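PDB 6KXD: ketosynthase from Streptomyces sp. MSC090213JE08, which probably catalyses the decarboxylative condensation of malonyl-ACP with an acyl chain to give a 3-oxoacyl-ACP, as the ketosynthase of the ishigamide polyketide synthase. Local coordinates for residues A[9-14]-A[244-249]. Numbering follows the deposited sequence.
Sequences RVVLTG and ESALAR
The methyl group of Ala246 sits over the gap between two methyls of the strand that begins at Val10, and so illustrates how a short helix can settle on the face of a sheet through a small side chain. Ala246 carries most of the contact between 9-14 and 244-249, and Leu243 of the same helix also packs on Val11. Val11 CG2 lies 3.6 Å from Ala246 CB, and Thr13 CG2, two residues further along the strand, reaches the same CB at 3.8 Å. Alternation along the strand puts Val11 and Thr13 on the face that looks at the helix, while Val10 looks away from it, onto Leu181 and Ile184 of helix 172-185. Because alanine is so short, the backbones can come close, with the CA atoms of Thr13 and Ala246 7.2 Å apart.

Thr13 divides its two branches between different partners. With chi1 at 54°, CG2 stands anti to the carbonyl carbon and turns to Ala246, whereas OG1 is directed to the guanidinium of Arg249. The hydroxyl oxygen lies beside the rim of the guanidinium, in the plane of that group, but the 3.8 Å between Arg249 NH2 and Thr13 OG1 is too long for a hydrogen bond. Glu241 bridges the gap: its OE1 takes a hydrogen bond with Thr13 OG1 and a salt bridge from Arg249 NH2, which also donates to Ala93 O. Arg249 approaches by a chain extended through its first two torsions and bent at chi3 (67°), and these bonds would limit the freedom of its guanidinium.

Strand 10-19 pairs antiparallel with strand 234-242, which leads directly into helix 243-247. The helix thus packs on the neighbour of its own strand, within the layered alpha/beta thiolase-like fold of beta-ketoacyl-ACP synthases.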
ATOM      1  N   ARG A   9      -8.941  23.139  -1.849  1.00 57.47           N
ATOM      2  CA  ARG A   9      -9.858  22.489  -0.932  1.00 56.19           C
ATOM      3  C   ARG A   9     -10.411  21.245  -1.626  1.00 55.47           C
ATOM      4  O   ARG A   9     -10.581  21.231  -2.823  1.00 53.84           O
ATOM      5  CB  ARG A   9     -10.985  23.440  -0.521  1.00 60.38           C
ATOM      6  CG  ARG A   9     -10.617  24.417   0.589  1.00 58.78           C
ATOM      7  CD  ARG A   9     -11.695  25.465   0.815  1.00 64.42           C
ATOM      8  NE  ARG A   9     -13.056  24.946   0.737  1.00 68.58           N
ATOM      9  CZ  ARG A   9     -13.947  24.956   1.728  1.00 73.37           C
ATOM     10  NH1 ARG A   9     -13.562  25.144   2.976  1.00 84.52           N
ATOM     11  NH2 ARG A   9     -15.227  24.757   1.469  1.00 75.29           N
ATOM     12  N   VAL A  10     -10.615  20.188  -0.843  1.00 54.62           N
ATOM     13  CA  VAL A  10     -10.976  18.865  -1.352  1.00 52.30           C
ATOM     14  C   VAL A  10     -12.190  18.351  -0.581  1.00 46.48           C
ATOM     15  O   VAL A  10     -12.179  18.356   0.660  1.00 55.20           O
ATOM     16  CB  VAL A  10      -9.794  17.894  -1.184  1.00 49.33           C
ATOM     17  CG1 VAL A  10     -10.140  16.484  -1.660  1.00 49.10           C
ATOM     18  CG2 VAL A  10      -8.540  18.445  -1.843  1.00 52.99           C
ATOM     19  N   VAL A  11     -13.161  17.804  -1.308  1.00 52.44           N
ATOM     20  CA  VAL A  11     -14.447  17.452  -0.774  1.00 47.89           C
ATOM     21  C   VAL A  11     -14.817  16.026  -1.174  1.00 50.37           C
ATOM     22  O   VAL A  11     -14.357  15.507  -2.178  1.00 49.31           O
ATOM     23  CB  VAL A  11     -15.511  18.475  -1.221  1.00 54.40           C
ATOM     24  CG1 VAL A  11     -15.320  19.805  -0.492  1.00 51.96           C
ATOM     25  CG2 VAL A  11     -15.515  18.685  -2.733  1.00 50.63           C
ATOM     26  N   LEU A  12     -15.646  15.415  -0.325  1.00 49.41           N
ATOM     27  CA  LEU A  12     -16.158  14.096  -0.510  1.00 49.70           C
ATOM     28  C   LEU A  12     -17.498  14.199  -1.214  1.00 54.42           C
ATOM     29  O   LEU A  12     -18.486  14.562  -0.569  1.00 56.77           O
ATOM     30  CB  LEU A  12     -16.328  13.401   0.844  1.00 50.29           C
ATOM     31  CG  LEU A  12     -15.020  13.125   1.592  1.00 53.46           C
ATOM     32  CD1 LEU A  12     -15.255  12.613   3.003  1.00 50.97           C
ATOM     33  CD2 LEU A  12     -14.167  12.129   0.818  1.00 52.04           C
ATOM     34  N   THR A  13     -17.522  13.799  -2.485  1.00 49.99           N
ATOM     35  CA  THR A  13     -18.722  13.854  -3.298  1.00 58.36           C
ATOM     36  C   THR A  13     -19.388  12.491  -3.473  1.00 54.54           C
ATOM     37  O   THR A  13     -20.510  12.432  -3.970  1.00 55.56           O
ATOM     38  CB  THR A  13     -18.399  14.472  -4.656  1.00 60.49           C
ATOM     39  OG1 THR A  13     -17.327  13.722  -5.222  1.00 52.63           O
ATOM     40  CG2 THR A  13     -17.998  15.922  -4.526  1.00 65.17           C
ATOM     41  N   GLY A  14     -18.724  11.388  -3.104  1.00 46.06           N
ATOM     42  CA  GLY A  14     -19.347  10.077  -3.255  1.00 44.47           C
ATOM     43  C   GLY A  14     -18.807   9.083  -2.247  1.00 51.29           C
ATOM     44  O   GLY A  14     -17.637   9.151  -1.885  1.00 48.81           O
ATOM     45  N   GLU A 244     -13.270  23.134  -6.528  1.00 69.35           N
ATOM     46  CA  GLU A 244     -13.490  23.737  -7.839  1.00 70.33           C
ATOM     47  C   GLU A 244     -14.306  22.800  -8.726  1.00 73.69           C
ATOM     48  O   GLU A 244     -15.274  23.209  -9.337  1.00 64.45           O
ATOM     49  CB  GLU A 244     -12.178  23.948  -8.588  1.00 78.82           C
ATOM     50  CG  GLU A 244     -11.459  25.240  -8.290  1.00 88.05           C
ATOM     51  CD  GLU A 244     -10.066  25.240  -8.898  1.00 98.79           C
ATOM     52  OE1 GLU A 244      -9.909  25.794 -10.013  1.00 91.19           O
ATOM     53  OE2 GLU A 244      -9.146  24.647  -8.275  1.00100.11           O
ATOM     54  N   SER A 245     -13.834  21.552  -8.833  1.00 68.17           N
ATOM     55  CA  SER A 245     -14.379  20.554  -9.739  1.00 66.09           C
ATOM     56  C   SER A 245     -15.770  20.088  -9.287  1.00 60.13           C
ATOM     57  O   SER A 245     -16.612  19.760 -10.088  1.00 61.87           O
ATOM     58  CB  SER A 245     -13.446  19.374  -9.829  1.00 70.95           C
ATOM     59  OG  SER A 245     -14.118  18.281 -10.431  1.00 74.77           O
ATOM     60  N   ALA A 246     -15.966  19.976  -7.975  1.00 66.59           N
ATOM     61  CA  ALA A 246     -17.250  19.585  -7.402  1.00 66.46           C
ATOM     62  C   ALA A 246     -18.296  20.687  -7.663  1.00 75.69           C
ATOM     63  O   ALA A 246     -19.357  20.414  -8.243  1.00 71.25           O
ATOM     64  CB  ALA A 246     -17.072  19.333  -5.927  1.00 68.27           C
ATOM     65  N   LEU A 247     -17.976  21.926  -7.253  1.00 67.59           N
ATOM     66  CA  LEU A 247     -18.889  23.072  -7.393  1.00 71.66           C
ATOM     67  C   LEU A 247     -19.299  23.210  -8.860  1.00 74.77           C
ATOM     68  O   LEU A 247     -20.490  23.282  -9.156  1.00 80.05           O
ATOM     69  CB  LEU A 247     -18.213  24.354  -6.895  1.00 71.18           C
ATOM     70  CG  LEU A 247     -18.051  24.467  -5.379  1.00 72.50           C
ATOM     71  CD1 LEU A 247     -17.480  25.826  -4.983  1.00 71.62           C
ATOM     72  CD2 LEU A 247     -19.369  24.192  -4.670  1.00 69.53           C
ATOM     73  N   ALA A 248     -18.299  23.197  -9.755  1.00 70.13           N
ATOM     74  CA  ALA A 248     -18.483  23.389 -11.217  1.00 70.26           C
ATOM     75  C   ALA A 248     -19.333  22.283 -11.871  1.00 70.51           C
ATOM     76  O   ALA A 248     -19.779  22.451 -12.976  1.00 69.52           O
ATOM     77  CB  ALA A 248     -17.130  23.484 -11.895  1.00 66.84           C
ATOM     78  N   ARG A 249     -19.510  21.142 -11.207  1.00 71.96           N
ATOM     79  CA  ARG A 249     -20.135  19.928 -11.771  1.00 71.33           C
ATOM     80  C   ARG A 249     -21.580  19.809 -11.267  1.00 65.93           C
ATOM     81  O   ARG A 249     -22.347  18.987 -11.753  1.00 64.99           O
ATOM     82  CB  ARG A 249     -19.289  18.729 -11.310  1.00 79.74           C
ATOM     83  CG  ARG A 249     -19.536  17.402 -12.015  1.00 78.69           C
ATOM     84  CD  ARG A 249     -18.440  16.384 -11.701  1.00 72.10           C
ATOM     85  NE  ARG A 249     -18.371  15.920 -10.309  1.00 65.90           N
ATOM     86  CZ  ARG A 249     -19.206  15.030  -9.782  1.00 69.38           C
ATOM     87  NH1 ARG A 249     -20.332  14.763 -10.422  1.00 63.46           N
ATOM     88  NH2 ARG A 249     -18.937  14.428  -8.629  1.00 62.04           N
TER